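Local coordinates for lectin (Lotus tetragonolobus, PDB 2EIG), which probably binds L-fucosyl-containing sugars as a calcium- and manganese-containing legume seed lectin that assembles from four subunits, at residues Gln111-Ala116 and Asp139-Met144; Ser61-Phe66 and Ser222-Leu227. All blocks are in the same frame, centred on the assembly; numbering follows the deposited sequence.

Contact 1. Residues Gln111-Ala116 and Asp139-Met144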
ATOM      1  N   GLN A 111     -25.373  -4.948   3.380  1.00 26.83           N
ATOM      2  CA  GLN A 111     -24.695  -6.205   3.183  1.00 24.82           C
ATOM      3  C   GLN A 111     -23.962  -6.190   1.842  1.00 23.53           C
ATOM      4  O   GLN A 111     -23.420  -7.223   1.419  1.00 24.11           O
ATOM      5  CB  GLN A 111     -25.697  -7.367   3.259  1.00 24.36           C
ATOM      6  CG  GLN A 111     -26.264  -7.587   4.666  1.00 26.68           C
ATOM      7  CD  GLN A 111     -25.144  -7.718   5.683  1.00 29.02           C
ATOM      8  OE1 GLN A 111     -24.572  -8.738   5.752  1.00 26.79           O
ATOM      9  NE2 GLN A 111     -24.778  -6.624   6.404  1.00 32.02           N
ATOM     10  N   ASN A 112     -23.916  -5.050   1.167  1.00 20.85           N
ATOM     11  CA  ASN A 112     -23.320  -5.042  -0.172  1.00 20.35           C
ATOM     12  C   ASN A 112     -21.896  -5.490  -0.177  1.00 20.48           C
ATOM     13  O   ASN A 112     -21.099  -5.040   0.622  1.00 19.85           O
ATOM     14  CB  ASN A 112     -23.448  -3.697  -0.844  1.00 21.12           C
ATOM     15  CG  ASN A 112     -24.882  -3.323  -1.091  1.00 20.94           C
ATOM     16  OD1 ASN A 112     -25.603  -4.022  -1.809  1.00 20.27           O
ATOM     17  ND2 ASN A 112     -25.301  -2.203  -0.514  1.00 20.13           N
ATOM     18  N   GLN A 113     -21.594  -6.414  -1.071  1.00 19.74           N
ATOM     19  CA  GLN A 113     -20.320  -7.053  -1.045  1.00 19.80           C
ATOM     20  C   GLN A 113     -19.761  -7.143  -2.481  1.00 18.18           C
ATOM     21  O   GLN A 113     -20.316  -7.828  -3.320  1.00 16.97           O
ATOM     22  CB  GLN A 113     -20.497  -8.443  -0.438  1.00 20.46           C
ATOM     23  CG  GLN A 113     -19.189  -8.998  -0.025  1.00 22.61           C
ATOM     24  CD  GLN A 113     -19.303 -10.370   0.547  1.00 23.95           C
ATOM     25  OE1 GLN A 113     -20.393 -10.855   0.806  1.00 25.01           O
ATOM     26  NE2 GLN A 113     -18.174 -10.998   0.768  1.00 23.01           N
ATOM     27  N   PHE A 114     -18.692  -6.425  -2.757  1.00 17.42           N
ATOM     28  CA  PHE A 114     -18.175  -6.350  -4.141  1.00 17.48           C
ATOM     29  C   PHE A 114     -16.951  -5.496  -4.145  1.00 16.87           C
ATOM     30  O   PHE A 114     -16.691  -4.689  -3.219  1.00 18.01           O
ATOM     31  CB  PHE A 114     -19.228  -5.758  -5.146  1.00 17.23           C
ATOM     32  CG  PHE A 114     -19.559  -4.313  -4.876  1.00 16.78           C
ATOM     33  CD1 PHE A 114     -18.727  -3.299  -5.353  1.00 18.38           C
ATOM     34  CD2 PHE A 114     -20.635  -3.980  -4.072  1.00 17.64           C
ATOM     35  CE1 PHE A 114     -18.978  -1.980  -5.041  1.00 20.27           C
ATOM     36  CE2 PHE A 114     -20.896  -2.659  -3.736  1.00 16.85           C
ATOM     37  CZ  PHE A 114     -20.081  -1.663  -4.211  1.00 17.73           C
ATOM     38  N   VAL A 115     -16.188  -5.660  -5.201  1.00 16.85           N
ATOM     39  CA  VAL A 115     -15.069  -4.786  -5.463  1.00 15.35           C
ATOM     40  C   VAL A 115     -15.366  -4.287  -6.868  1.00 16.01           C
ATOM     41  O   VAL A 115     -15.688  -5.083  -7.757  1.00 14.66           O
ATOM     42  CB  VAL A 115     -13.689  -5.506  -5.330  1.00 15.16           C
ATOM     43  CG1 VAL A 115     -12.571  -4.622  -5.817  1.00 13.72           C
ATOM     44  CG2 VAL A 115     -13.388  -5.915  -3.864  1.00 14.50           C
ATOM     45  N   ALA A 116     -15.322  -2.975  -7.047  1.00 15.38           N
ATOM     46  CA  ALA A 116     -15.612  -2.406  -8.335  1.00 15.78           C
ATOM     47  C   ALA A 116     -14.651  -1.257  -8.681  1.00 15.58           C
ATOM     48  O   ALA A 116     -14.140  -0.577  -7.794  1.00 15.82           O
ATOM     49  CB  ALA A 116     -17.072  -1.915  -8.362  1.00 16.46           C
ATOM     50  N   ASP A 139     -14.309   1.080  -5.579  1.00 15.83           N
ATOM     51  CA  ASP A 139     -15.394   0.844  -4.659  1.00 15.61           C
ATOM     52  C   ASP A 139     -15.242  -0.528  -3.997  1.00 16.38           C
ATOM     53  O   ASP A 139     -15.091  -1.568  -4.683  1.00 16.57           O
ATOM     54  CB  ASP A 139     -16.741   0.809  -5.387  1.00 15.28           C
ATOM     55  CG  ASP A 139     -17.000   2.038  -6.193  1.00 16.53           C
ATOM     56  OD1 ASP A 139     -17.928   1.943  -6.991  1.00 19.20           O
ATOM     57  OD2 ASP A 139     -16.283   3.065  -6.031  1.00 16.69           O
ATOM     58  N   VAL A 140     -15.339  -0.537  -2.676  1.00 15.52           N
ATOM     59  CA  VAL A 140     -15.415  -1.802  -1.952  1.00 14.77           C
ATOM     60  C   VAL A 140     -16.604  -1.758  -1.003  1.00 15.28           C
ATOM     61  O   VAL A 140     -16.612  -0.968  -0.061  1.00 15.30           O
ATOM     62  CB  VAL A 140     -14.125  -2.121  -1.202  1.00 13.93           C
ATOM     63  CG1 VAL A 140     -14.220  -3.530  -0.528  1.00 11.09           C
ATOM     64  CG2 VAL A 140     -12.961  -2.001  -2.127  1.00 15.83           C
ATOM     65  N   ASN A 141     -17.617  -2.567  -1.311  1.00 14.36           N
ATOM     66  CA  ASN A 141     -18.808  -2.743  -0.491  1.00 16.46           C
ATOM     67  C   ASN A 141     -19.671  -1.487  -0.424  1.00 17.49           C
ATOM     68  O   ASN A 141     -20.745  -1.503   0.138  1.00 20.18           O
ATOM     69  CB  ASN A 141     -18.428  -3.161   0.969  1.00 16.64           C
ATOM     70  CG  ASN A 141     -17.674  -4.451   1.025  1.00 18.08           C
ATOM     71  OD1 ASN A 141     -17.098  -4.831   2.076  1.00 24.35           O
ATOM     72  ND2 ASN A 141     -17.655  -5.161  -0.093  1.00 12.57           N
ATOM     73  N   SER A 142     -19.172  -0.369  -0.914  1.00 17.68           N
ATOM     74  CA  SER A 142     -19.927   0.866  -0.811  1.00 18.03           C
ATOM     75  C   SER A 142     -19.926   1.590  -2.167  1.00 17.83           C
ATOM     76  O   SER A 142     -19.008   1.394  -2.951  1.00 17.30           O
ATOM     77  CB  SER A 142     -19.246   1.714   0.263  1.00 17.20           C
ATOM     78  OG  SER A 142     -19.783   3.010   0.282  1.00 15.90           O
ATOM     79  N   ILE A 143     -20.957   2.394  -2.414  1.00 19.08           N
ATOM     80  CA  ILE A 143     -21.052   3.277  -3.599  1.00 20.28           C
ATOM     81  C   ILE A 143     -20.162   4.499  -3.422  1.00 20.45           C
ATOM     82  O   ILE A 143     -19.828   5.187  -4.388  1.00 20.35           O
ATOM     83  CB  ILE A 143     -22.546   3.706  -3.896  1.00 20.79           C
ATOM     84  CG1 ILE A 143     -22.774   3.987  -5.389  1.00 18.96           C
ATOM     85  CG2 ILE A 143     -22.988   4.936  -2.992  1.00 19.67           C
ATOM     86  CD1 ILE A 143     -22.283   2.858  -6.401  1.00 17.94           C
ATOM     87  N   MET A 144     -19.758   4.781  -2.183  1.00 20.36           N
ATOM     88  CA  MET A 144     -18.772   5.835  -1.999  1.00 21.30           C
ATOM     89  C   MET A 144     -17.393   5.294  -2.168  1.00 19.64           C
ATOM     90  O   MET A 144     -16.934   4.458  -1.376  1.00 18.59           O
ATOM     91  CB  MET A 144     -18.881   6.505  -0.621  1.00 22.76           C
ATOM     92  CG  MET A 144     -20.083   7.294  -0.495  1.00 29.80           C
ATOM     93  SD  MET A 144     -20.866   6.879   1.060  1.00 44.46           S
ATOM     94  CE  MET A 144     -21.574   5.288   0.625  1.00 43.99           C
TER
HETATM   95  O   HOH W   1     -22.891  -0.614   1.035  1.00 32.27           O

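Contact 2. Residues Ser61-Phe66 and Ser222-Leu227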
ATOM      1  N   SER A  61      -4.046 -13.324  -8.290  1.00 16.68           N
ATOM      2  CA  SER A  61      -3.709 -12.078  -8.956  1.00 16.74           C
ATOM      3  C   SER A  61      -4.476 -12.035 -10.243  1.00 17.18           C
ATOM      4  O   SER A  61      -4.809 -13.073 -10.837  1.00 16.61           O
ATOM      5  CB  SER A  61      -2.199 -11.971  -9.259  1.00 16.63           C
ATOM      6  OG  SER A  61      -1.514 -11.774  -8.050  1.00 17.80           O
ATOM      7  N   PHE A  62      -4.770 -10.829 -10.714  1.00 15.78           N
ATOM      8  CA  PHE A  62      -5.308 -10.736 -12.046  1.00 15.07           C
ATOM      9  C   PHE A  62      -4.862  -9.471 -12.732  1.00 15.05           C
ATOM     10  O   PHE A  62      -4.394  -8.505 -12.099  1.00 15.70           O
ATOM     11  CB  PHE A  62      -6.843 -10.915 -12.104  1.00 14.72           C
ATOM     12  CG  PHE A  62      -7.656  -9.815 -11.412  1.00 17.12           C
ATOM     13  CD1 PHE A  62      -7.961  -8.622 -12.071  1.00 18.34           C
ATOM     14  CD2 PHE A  62      -8.151 -10.018 -10.133  1.00 18.72           C
ATOM     15  CE1 PHE A  62      -8.723  -7.616 -11.447  1.00 17.26           C
ATOM     16  CE2 PHE A  62      -8.901  -9.024  -9.487  1.00 20.03           C
ATOM     17  CZ  PHE A  62      -9.192  -7.823 -10.159  1.00 17.75           C
ATOM     18  N   ILE A  63      -5.008  -9.498 -14.039  1.00 14.01           N
ATOM     19  CA  ILE A  63      -4.960  -8.291 -14.806  1.00 15.52           C
ATOM     20  C   ILE A  63      -6.140  -8.354 -15.714  1.00 15.30           C
ATOM     21  O   ILE A  63      -6.443  -9.377 -16.255  1.00 15.35           O
ATOM     22  CB  ILE A  63      -3.630  -8.102 -15.605  1.00 14.20           C
ATOM     23  CG1 ILE A  63      -3.699  -6.793 -16.415  1.00 15.89           C
ATOM     24  CG2 ILE A  63      -3.305  -9.365 -16.502  1.00 15.74           C
ATOM     25  CD1 ILE A  63      -2.370  -6.316 -16.984  1.00 15.01           C
ATOM     26  N   THR A  64      -6.839  -7.247 -15.839  1.00 15.86           N
ATOM     27  CA  THR A  64      -7.868  -7.195 -16.820  1.00 15.55           C
ATOM     28  C   THR A  64      -7.687  -5.912 -17.634  1.00 16.76           C
ATOM     29  O   THR A  64      -7.225  -4.906 -17.077  1.00 16.83           O
ATOM     30  CB  THR A  64      -9.277  -7.322 -16.165  1.00 15.13           C
ATOM     31  OG1 THR A  64     -10.200  -7.573 -17.186  1.00 10.60           O
ATOM     32  CG2 THR A  64      -9.763  -6.074 -15.369  1.00 15.32           C
ATOM     33  N   SER A  65      -8.046  -5.971 -18.913  1.00 17.18           N
ATOM     34  CA  SER A  65      -8.075  -4.797 -19.804  1.00 18.84           C
ATOM     35  C   SER A  65      -9.359  -4.759 -20.583  1.00 17.73           C
ATOM     36  O   SER A  65      -9.894  -5.780 -21.011  1.00 17.21           O
ATOM     37  CB  SER A  65      -6.897  -4.776 -20.815  1.00 18.95           C
ATOM     38  OG  SER A  65      -5.660  -4.733 -20.135  1.00 22.78           O
ATOM     39  N   PHE A  66      -9.878  -3.564 -20.770  1.00 18.46           N
ATOM     40  CA  PHE A  66     -11.060  -3.420 -21.603  1.00 17.69           C
ATOM     41  C   PHE A  66     -11.114  -2.038 -22.250  1.00 18.55           C
ATOM     42  O   PHE A  66     -10.731  -1.047 -21.632  1.00 18.58           O
ATOM     43  CB  PHE A  66     -12.364  -3.737 -20.847  1.00 16.95           C
ATOM     44  CG  PHE A  66     -12.518  -3.009 -19.532  1.00 16.59           C
ATOM     45  CD1 PHE A  66     -13.169  -1.779 -19.483  1.00 16.96           C
ATOM     46  CD2 PHE A  66     -12.021  -3.566 -18.345  1.00 12.21           C
ATOM     47  CE1 PHE A  66     -13.347  -1.109 -18.278  1.00 15.48           C
ATOM     48  CE2 PHE A  66     -12.184  -2.890 -17.154  1.00 12.97           C
ATOM     49  CZ  PHE A  66     -12.829  -1.686 -17.109  1.00 12.62           C
ATOM     50  N   SER A 222     -10.053  -8.456 -21.961  1.00 16.60           N
ATOM     51  CA  SER A 222      -9.185  -9.585 -21.717  1.00 16.01           C
ATOM     52  C   SER A 222      -9.042  -9.630 -20.196  1.00 15.80           C
ATOM     53  O   SER A 222      -9.190  -8.616 -19.498  1.00 14.39           O
ATOM     54  CB  SER A 222      -7.817  -9.470 -22.462  1.00 15.74           C
ATOM     55  OG  SER A 222      -7.111  -8.286 -22.052  1.00 18.35           O
ATOM     56  N   PHE A 223      -8.802 -10.827 -19.691  1.00 14.88           N
ATOM     57  CA  PHE A 223      -8.692 -11.031 -18.272  1.00 14.41           C
ATOM     58  C   PHE A 223      -7.776 -12.194 -18.081  1.00 14.83           C
ATOM     59  O   PHE A 223      -7.924 -13.230 -18.751  1.00 14.39           O
ATOM     60  CB  PHE A 223     -10.074 -11.421 -17.751  1.00 13.25           C
ATOM     61  CG  PHE A 223     -10.108 -11.674 -16.279  1.00 14.70           C
ATOM     62  CD1 PHE A 223     -10.441 -10.639 -15.391  1.00 12.43           C
ATOM     63  CD2 PHE A 223      -9.811 -12.962 -15.767  1.00 12.58           C
ATOM     64  CE1 PHE A 223     -10.486 -10.877 -13.999  1.00 14.05           C
ATOM     65  CE2 PHE A 223      -9.859 -13.193 -14.374  1.00 12.90           C
ATOM     66  CZ  PHE A 223     -10.179 -12.133 -13.510  1.00 11.44           C
ATOM     67  N   THR A 224      -6.814 -12.049 -17.195  1.00 15.93           N
ATOM     68  CA  THR A 224      -5.991 -13.210 -16.822  1.00 16.90           C
ATOM     69  C   THR A 224      -5.870 -13.220 -15.342  1.00 16.37           C
ATOM     70  O   THR A 224      -5.458 -12.212 -14.758  1.00 17.56           O
ATOM     71  CB  THR A 224      -4.544 -13.130 -17.387  1.00 16.64           C
ATOM     72  OG1 THR A 224      -4.615 -12.985 -18.793  1.00 20.48           O
ATOM     73  CG2 THR A 224      -3.749 -14.398 -17.033  1.00 16.42           C
ATOM     74  N   SER A 225      -6.204 -14.351 -14.733  1.00 16.02           N
ATOM     75  CA  SER A 225      -6.043 -14.495 -13.296  1.00 16.40           C
ATOM     76  C   SER A 225      -5.265 -15.763 -12.978  1.00 17.27           C
ATOM     77  O   SER A 225      -5.320 -16.747 -13.727  1.00 16.40           O
ATOM     78  CB  SER A 225      -7.369 -14.454 -12.520  1.00 15.58           C
ATOM     79  OG  SER A 225      -8.196 -15.570 -12.813  1.00 17.03           O
ATOM     80  N   THR A 226      -4.533 -15.729 -11.880  1.00 17.51           N
ATOM     81  CA  THR A 226      -3.767 -16.916 -11.452  1.00 19.83           C
ATOM     82  C   THR A 226      -3.926 -17.090  -9.975  1.00 20.05           C
ATOM     83  O   THR A 226      -3.592 -16.224  -9.192  1.00 19.13           O
ATOM     84  CB  THR A 226      -2.256 -16.850 -11.796  1.00 18.95           C
ATOM     85  OG1 THR A 226      -2.098 -16.964 -13.205  1.00 18.35           O
ATOM     86  CG2 THR A 226      -1.469 -17.994 -11.131  1.00 19.80           C
ATOM     87  N   LEU A 227      -4.463 -18.234  -9.604  1.00 21.14           N
ATOM     88  CA  LEU A 227      -4.520 -18.543  -8.196  1.00 22.89           C
ATOM     89  C   LEU A 227      -3.577 -19.712  -7.938  1.00 24.81           C
ATOM     90  O   LEU A 227      -3.700 -20.737  -8.578  1.00 23.38           O
ATOM     91  CB  LEU A 227      -5.965 -18.887  -7.815  1.00 22.12           C
ATOM     92  CG  LEU A 227      -6.158 -19.521  -6.465  1.00 18.53           C
ATOM     93  CD1 LEU A 227      -5.645 -18.585  -5.336  1.00 13.19           C
ATOM     94  CD2 LEU A 227      -7.639 -19.866  -6.322  1.00 19.99           C
TER

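Contact 1. Residues Gln111-Ala116 and Asp139-Met144
Where strand 115-120 begins and strand 135-140 ends, in the metal-bearing sheet of the lectin, A116 and D139 form an antiparallel hydrogen-bonded pair. The two backbone bonds, A116 N to D139 O and D139 N to A116 O, are each 2.8 Å long. V115 and V140 follow as a non-hydrogen-bonded pair, their methyls V115 CG2 and V140 CG1 side by side at 4.2 Å, with V195 of helix 192-195 packing on both. This is the seven-stranded sheet of the legume lectin sandwich, where strand 115-120 runs beside strand 135-140. Beyond V140 the chain turns through N141, whose positive phi (67°) accompanies the departure from the strand, while N141 N still reaches F114 O at 3.0 Å. With CG held between its own N and carbonyl carbon (chi1 66°), F114 tucks its ring beneath this turn: N141 N stands 3.9 Å above the ring plane, over the centre, while D139 CB meets CE1 of F114 at the ring edge, 3.6 Å away. The D139 side chain lies about 6 Å from the manganese, and its OD2 is hydrogen-bonded to S145 OG.

Contact 2. Residues Ser61-Phe66 and Ser222-Leu227
The rings of F62 and F223 lie nearly parallel, 21° between planes, but slid so far apart that they barely overlap, with centroids 5.4 Å from each other; the ring of F3 also meets that of F223, again nearly parallel. T64 OG1 sits at the edge of the F223 ring, 3.6 Å from its CD1, and F223 CZ meets F62 CB at 3.8 Å. Different first torsions place the two rings: F223 CG is anti to the backbone N (chi1 180°), whereas F62 has chi1 66° and its ring leads away from strand 222-226 to pack on F84 and L86 of the other sheet. Both strands belong to the back sheet of the legume lectin sandwich and run antiparallel, with F62, T64, F223 and S225 on the face toward strands 81-88 and 39-50. Paired backbone bonds join S61 with T226, I63 with T224 and S65 with S222. S222, which touches the bound N-acetylglucosamine, has its O gripped twice, by S65 N and by T64 OG1 at 2.7 Å. On the reverse face, S61 OG bonds T185 OG1 of the third subunit and T226 OG1 takes I183 N of that same subunit.

How the contacts relate
Contacts 1 and 2 belong to the two different sheets of one legume lectin domain: contact 1 to the seven-stranded sheet, through strands 115-120 and 135-140, and contact 2 to the back sheet, through strands 61-72 and 214-226. Their centres are 20 Å apart and their nearest atoms about 6 Å, without touching. Along the chain the order is 61-66, 111-116, 139-144, 222-227, so contact 1 is nested inside the long loop closed by contact 2. Strand 81-88 touches both: it neighbours 115-120 in one sheet and its side chains pack on F62. Contact 1 lies near the metal sites and meets the second subunit, while contact 2 meets the third, so both sheets take part in the assembly.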